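Local structure of sensor protein kinase WalK (Staphylococcus aureus, 4YWZ) at residues Y144-L147 with N148-Q152; A54-Q57 with E58-E61. The protein is the sensor histidine kinase of the essential WalKR two-component system, whose extracellular Cache-type domain probably receives a signal that sets phosphorylation of its partner WalR. The protein carries 1 engineered substitution. One frame throughout, in Å; residues are numbered along the deposited sequence.

Contact 1: residues Y144-L147 with N148-Q152; sequences YNQL and NNINQ
A Schellman motif ends the C-terminal helix here, and Leu147 with Gln152 carries it. Gln152 N donates to Leu147 O at 2.9 Å, nearly straight at the hydrogen (175°). The companion bond runs from Asn151 N to Asn148 O at 3.1 Å, and Asn151 is the C-prime residue, its positive phi reversing the chain. Before the reversal the helix is regular: Asn148 N reaches Tyr144 O at 3.0 Å, and Asn149 N bonds Asn145 O likewise. Ile150, the first residue to leave helical angles, still gives its N-H to Gln146 O, with a weak second bond to Leu147 O.

The reversal lays Gln152 across Leu147 at about a right angle, CB of Gln152 lying 4.0 Å from Leu147 CD2. On another face the Gln146 side chain leans toward the C-terminal end of the helix. Its CG stands anti to the backbone N (chi1 -179°) and the chain bends at chi2, which brings NE2 to 3.6 Å from Ile150 CG2. That NE2 is held by the backbone oxygen of Glu52 of the second subunit, while Gln146 OE1 lies near Asn149 ND2 with the two amide planes turned 59° apart. A water links neighbouring turns, donating to Asn145 OD1 (2.8 Å) and accepting from Asn148 ND2. Leu147 and Ile150 also rest on Glu8 and Leu7 of helix 7-37. With its 6→1 and 5→2 backbone bonds closed around a residue of positive phi, this is a classic Schellman C-cap.

Contact 2: residues A54-Q57 with E58-E61; sequences ANMQ and EIGE. Engineered in segment 54-57: Met56 (natural residue Arg).
Ala54 meets Ile59 across a type I beta turn, Met56 to Ile59, that leads from helix 46-54 into strand 59-66 of the Cache-type domain. The methyl CB of Ala54 lies 4.1 Å from Ile59 CG2. Next comes Met56, an engineered selenomethionine where the natural chain has Arg. Its carbonyl closes the turn: Ile59 N donates to Met56 O at 3.3 Å, from above the carbonyl plane, 61° out of it. CG anti to the backbone N (chi1 159°) and an extended chain beyond it send the Met56 side chain toward Glu58 and Ile59, crossing Ile59 at about a right angle, with SE standing 3.8 Å from Ile59 CD1. Around this pair, Asn18, Ile19 and Tyr22 of helix 7-37 also touch Met56.

At Gln57, a water lies 2.9 Å from the backbone O of that residue and within bonding distance of Ile59 O, beside the turn, and it cannot donate to every acceptor in its reach. Beyond it the strand begins with a classic beta bulge, Gly60 and Glu61 both facing Glu137. Glu61 OE2 forms a salt bridge with Arg63. Glu58 is bent at chi2 (93°), which turns its carboxylate back onto the Met56 side chain, the two crossing at a slant: OE1 of Glu58 comes to 3.1 Å from Met56 CG and 3.4 Å from Met56 CE.

In the fold
From the N terminus, the long helix 7-37 comes first and later serves as a surface for both contacts: residues between 7 and 12 meet contact 1, and residues between 15 and 22 meet contact 2. Contact 2 closes the short connection between helix 46-54 and strand 59-66, a strand inside the five-stranded antiparallel sheet. After the remaining strands, helix 141-149 ends at contact 1. The two are in series, neither nested nor crossed, with centres 21 Å apart and nearest atoms about 11 Å apart. Across the dimer they come together: Gln146 packs on Met56 and Asn149 on Asn55 of the other subunit.

Contact 1: residues Y144-L147 with N148-Q152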
ATOM      1  N   TYR A 144      -5.764  -6.446   7.139  1.00 20.32           N
ATOM      2  CA  TYR A 144      -6.793  -6.992   8.028  1.00 21.14           C
ATOM      3  C   TYR A 144      -7.354  -5.983   8.972  1.00 19.75           C
ATOM      4  O   TYR A 144      -8.591  -5.925   9.178  1.00 21.88           O
ATOM      5  CB  TYR A 144      -6.204  -8.224   8.735  1.00 21.06           C
ATOM      6  CG  TYR A 144      -5.905  -9.427   7.844  1.00 22.33           C
ATOM      7  CD1 TYR A 144      -6.922 -10.243   7.309  1.00 29.33           C
ATOM      8  CD2 TYR A 144      -4.641  -9.776   7.580  1.00 22.52           C
ATOM      9  CE1 TYR A 144      -6.572 -11.357   6.541  1.00 28.36           C
ATOM     10  CE2 TYR A 144      -4.312 -10.909   6.810  1.00 27.50           C
ATOM     11  CZ  TYR A 144      -5.268 -11.672   6.326  1.00 28.47           C
ATOM     12  OH  TYR A 144      -4.897 -12.742   5.563  1.00 30.58           O
ATOM     13  N   ASN A 145      -6.505  -5.128   9.506  1.00 18.68           N
ATOM     14  CA  ASN A 145      -6.925  -4.064  10.440  1.00 18.94           C
ATOM     15  C   ASN A 145      -7.868  -3.083   9.740  1.00 25.21           C
ATOM     16  O   ASN A 145      -8.889  -2.684  10.261  1.00 25.03           O
ATOM     17  CB  ASN A 145      -5.795  -3.301  11.064  1.00 20.95           C
ATOM     18  CG  ASN A 145      -5.036  -4.077  12.176  1.00 23.69           C
ATOM     19  OD1 ASN A 145      -5.588  -4.977  12.797  1.00 24.43           O
ATOM     20  ND2 ASN A 145      -3.793  -3.754  12.333  1.00 26.45           N
ATOM     21  N   GLN A 146      -7.507  -2.713   8.518  1.00 21.44           N
ATOM     22  CA  GLN A 146      -8.374  -1.752   7.783  1.00 22.61           C
ATOM     23  C   GLN A 146      -9.707  -2.408   7.419  1.00 22.90           C
ATOM     24  O   GLN A 146     -10.736  -1.744   7.485  1.00 24.24           O
ATOM     25  CB  GLN A 146      -7.602  -1.187   6.634  1.00 25.93           C
ATOM     26  CG  GLN A 146      -8.478  -0.172   5.879  1.00 28.25           C
ATOM     27  CD  GLN A 146      -8.992   1.046   6.668  1.00 37.31           C
ATOM     28  OE1 GLN A 146      -8.601   1.318   7.826  1.00 36.92           O
ATOM     29  NE2 GLN A 146      -9.915   1.811   5.980  1.00 36.03           N
ATOM     30  N   LEU A 147      -9.712  -3.665   7.030  1.00 21.34           N
ATOM     31  CA  LEU A 147     -10.951  -4.374   6.679  1.00 23.00           C
ATOM     32  C   LEU A 147     -11.856  -4.411   7.907  1.00 27.50           C
ATOM     33  O   LEU A 147     -13.073  -4.219   7.846  1.00 29.57           O
ATOM     34  CB  LEU A 147     -10.628  -5.762   6.165  1.00 26.54           C
ATOM     35  CG  LEU A 147     -10.059  -5.874   4.765  1.00 29.08           C
ATOM     36  CD1 LEU A 147      -9.561  -7.256   4.468  1.00 34.03           C
ATOM     37  CD2 LEU A 147     -11.230  -5.585   3.841  1.00 32.04           C
ATOM     38  N   ASN A 148     -11.261  -4.666   9.076  1.00 24.72           N
ATOM     39  CA  ASN A 148     -12.087  -4.731  10.296  1.00 27.29           C
ATOM     40  C   ASN A 148     -12.619  -3.381  10.622  1.00 30.00           C
ATOM     41  O   ASN A 148     -13.786  -3.228  11.028  1.00 28.42           O
ATOM     42  CB  ASN A 148     -11.254  -5.257  11.484  1.00 28.34           C
ATOM     43  CG  ASN A 148     -11.175  -6.776  11.520  1.00 32.54           C
ATOM     44  OD1 ASN A 148     -12.052  -7.512  11.051  1.00 35.81           O
ATOM     45  ND2 ASN A 148     -10.057  -7.261  12.033  1.00 35.99           N
ATOM     46  N   ASN A 149     -11.850  -2.318  10.381  1.00 27.59           N
ATOM     47  CA  ASN A 149     -12.328  -0.987  10.641  1.00 27.42           C
ATOM     48  C   ASN A 149     -13.541  -0.540   9.757  1.00 29.10           C
ATOM     49  O   ASN A 149     -14.300   0.303  10.148  1.00 30.37           O
ATOM     50  CB  ASN A 149     -11.207  -0.024  10.345  1.00 30.76           C
ATOM     51  CG  ASN A 149     -11.421   1.304  10.889  1.00 42.16           C
ATOM     52  OD1 ASN A 149     -11.894   1.462  12.016  1.00 57.26           O
ATOM     53  ND2 ASN A 149     -11.043   2.301  10.136  1.00 45.86           N
ATOM     54  N   ILE A 150     -13.659  -1.081   8.560  1.00 29.69           N
ATOM     55  CA  ILE A 150     -14.779  -0.757   7.662  1.00 32.16           C
ATOM     56  C   ILE A 150     -15.829  -1.842   7.664  1.00 34.50           C
ATOM     57  O   ILE A 150     -16.692  -1.900   6.769  1.00 39.50           O
ATOM     58  CB  ILE A 150     -14.308  -0.479   6.185  1.00 26.36           C
ATOM     59  CG1 ILE A 150     -13.719  -1.702   5.538  1.00 30.18           C
ATOM     60  CG2 ILE A 150     -13.352   0.673   6.162  1.00 26.60           C
ATOM     61  CD1 ILE A 150     -13.408  -1.572   4.045  1.00 32.03           C
ATOM     62  N   ASN A 151     -15.713  -2.797   8.602  1.00 31.21           N
ATOM     63  CA  ASN A 151     -16.630  -3.955   8.660  1.00 34.04           C
ATOM     64  C   ASN A 151     -16.780  -4.776   7.405  1.00 38.57           C
ATOM     65  O   ASN A 151     -17.883  -5.084   6.971  1.00 40.96           O
ATOM     66  CB  ASN A 151     -17.969  -3.483   9.264  1.00 38.14           C
ATOM     67  CG  ASN A 151     -17.762  -2.808  10.602  1.00 38.57           C
ATOM     68  OD1 ASN A 151     -17.372  -3.454  11.579  1.00 43.90           O
ATOM     69  ND2 ASN A 151     -17.952  -1.509  10.655  1.00 39.08           N
ATOM     70  N   GLN A 152     -15.638  -5.141   6.802  1.00 33.49           N
ATOM     71  CA  GLN A 152     -15.582  -6.020   5.696  1.00 39.22           C
ATOM     72  C   GLN A 152     -14.558  -7.091   6.147  1.00 37.60           C
ATOM     73  O   GLN A 152     -14.164  -7.841   5.287  1.00 48.13           O
ATOM     74  CB  GLN A 152     -15.146  -5.275   4.386  1.00 41.40           C
ATOM     75  CG  GLN A 152     -15.970  -4.015   4.043  1.00 40.30           C
ATOM     76  CD  GLN A 152     -17.338  -4.320   3.424  1.00 43.17           C
ATOM     77  OE1 GLN A 152     -18.257  -3.492   3.470  1.00 48.90           O
ATOM     78  NE2 GLN A 152     -17.461  -5.498   2.798  1.00 40.63           N
TER
HETATM   79  O   HOH W   1      -8.259  -5.378  13.561  1.00 36.41           O

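Contact 2: residues A54-Q57 with E58-E61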
ATOM      1  N   ALA A  54      13.647  -1.542   2.794  1.00 23.18           N
ATOM      2  CA  ALA A  54      12.901  -1.802   4.019  1.00 25.17           C
ATOM      3  C   ALA A  54      12.295  -0.507   4.535  1.00 27.71           C
ATOM      4  O   ALA A  54      11.446  -0.555   5.423  1.00 27.31           O
ATOM      5  CB  ALA A  54      13.754  -2.448   5.099  1.00 24.18           C
ATOM      6  N   ASN A  55      12.682   0.597   3.944  1.00 25.65           N
ATOM      7  CA  ASN A  55      12.034   1.884   4.320  1.00 28.37           C
ATOM      8  C   ASN A  55      10.583   1.921   3.963  1.00 30.33           C
ATOM      9  O   ASN A  55       9.838   2.763   4.478  1.00 33.23           O
ATOM     10  CB  ASN A  55      12.712   3.021   3.560  1.00 30.98           C
ATOM     11  CG  ASN A  55      12.475   4.341   4.206  1.00 43.33           C
ATOM     12  OD1 ASN A  55      11.824   5.225   3.630  1.00 46.01           O
ATOM     13  ND2 ASN A  55      12.983   4.483   5.444  1.00 43.82           N
HETATM   14  N   MSE A  56      10.136   1.079   3.025  1.00 25.74           N
HETATM   15  CA  MSE A  56       8.763   1.077   2.640  1.00 28.61           C
HETATM   16  C   MSE A  56       7.943   0.788   3.906  1.00 29.53           C
HETATM   17  O   MSE A  56       8.353  -0.019   4.772  1.00 25.16           O
HETATM   18  CB  MSE A  56       8.598   0.052   1.535  1.00 32.24           C
HETATM   19  CG  MSE A  56       7.229  -0.460   1.317  1.00 41.16           C
HETATM   20 SE   MSE A  56       7.635  -1.813  -0.052  0.78 38.05          SE
HETATM   21  CE  MSE A  56       5.763  -1.962  -0.266  1.00 40.85           C
ATOM     22  N   GLN A  57       6.790   1.463   4.025  1.00 26.33           N
ATOM     23  CA  GLN A  57       5.953   1.284   5.243  1.00 26.99           C
ATOM     24  C   GLN A  57       5.486  -0.183   5.454  1.00 24.98           C
ATOM     25  O   GLN A  57       5.342  -0.611   6.573  1.00 25.79           O
ATOM     26  CB  GLN A  57       4.720   2.210   5.284  1.00 34.03           C
ATOM     27  CG  GLN A  57       4.859   3.546   4.525  1.00 47.22           C
ATOM     28  CD  GLN A  57       3.467   4.232   4.234  1.00 59.20           C
ATOM     29  OE1 GLN A  57       3.156   4.575   3.091  1.00 48.33           O
ATOM     30  NE2 GLN A  57       2.640   4.393   5.277  1.00 59.86           N
ATOM     31  N   GLU A  58       5.186  -0.859   4.392  1.00 21.53           N
ATOM     32  CA  GLU A  58       4.628  -2.212   4.469  1.00 19.51           C
ATOM     33  C   GLU A  58       5.672  -3.295   4.830  1.00 19.77           C
ATOM     34  O   GLU A  58       5.269  -4.433   5.042  1.00 19.80           O
ATOM     35  CB  GLU A  58       3.934  -2.564   3.171  1.00 26.26           C
ATOM     36  CG  GLU A  58       2.754  -1.629   2.770  1.00 29.06           C
ATOM     37  CD  GLU A  58       3.098  -0.448   1.835  1.00 39.90           C
ATOM     38  OE1 GLU A  58       4.233   0.148   1.928  1.00 37.15           O
ATOM     39  OE2 GLU A  58       2.186  -0.098   1.006  1.00 40.73           O
ATOM     40  N   ILE A  59       6.990  -2.977   4.784  1.00 18.27           N
ATOM     41  CA  ILE A  59       8.011  -3.994   5.111  1.00 18.46           C
ATOM     42  C   ILE A  59       8.467  -3.839   6.548  1.00 19.22           C
ATOM     43  O   ILE A  59       8.876  -2.721   7.012  1.00 22.23           O
ATOM     44  CB  ILE A  59       9.153  -3.896   4.122  1.00 20.52           C
ATOM     45  CG1 ILE A  59       8.634  -4.453   2.783  1.00 24.50           C
ATOM     46  CG2 ILE A  59      10.358  -4.740   4.649  1.00 23.38           C
ATOM     47  CD1 ILE A  59       9.625  -4.564   1.689  1.00 27.13           C
ATOM     48  N   GLY A  60       8.391  -4.935   7.313  1.00 18.41           N
ATOM     49  CA  GLY A  60       8.888  -5.031   8.680  1.00 20.66           C
ATOM     50  C   GLY A  60      10.396  -5.201   8.768  1.00 22.88           C
ATOM     51  O   GLY A  60      11.102  -4.430   9.397  1.00 23.27           O
ATOM     52  N   GLU A  61      10.900  -6.222   8.082  1.00 17.11           N
ATOM     53  CA  GLU A  61      12.323  -6.561   8.081  1.00 17.15           C
ATOM     54  C   GLU A  61      12.677  -7.300   6.797  1.00 17.09           C
ATOM     55  O   GLU A  61      11.827  -7.975   6.258  1.00 17.17           O
ATOM     56  CB  GLU A  61      12.588  -7.507   9.190  1.00 15.81           C
ATOM     57  CG  GLU A  61      14.091  -7.778   9.450  1.00 18.79           C
ATOM     58  CD  GLU A  61      14.362  -8.753  10.615  1.00 21.24           C
ATOM     59  OE1 GLU A  61      13.439  -9.282  11.260  1.00 23.55           O
ATOM     60  OE2 GLU A  61      15.539  -9.079  10.816  1.00 21.79           O
TER
HETATM   61  O   HOH W   2       7.620  -0.040   8.217  1.00 36.97           O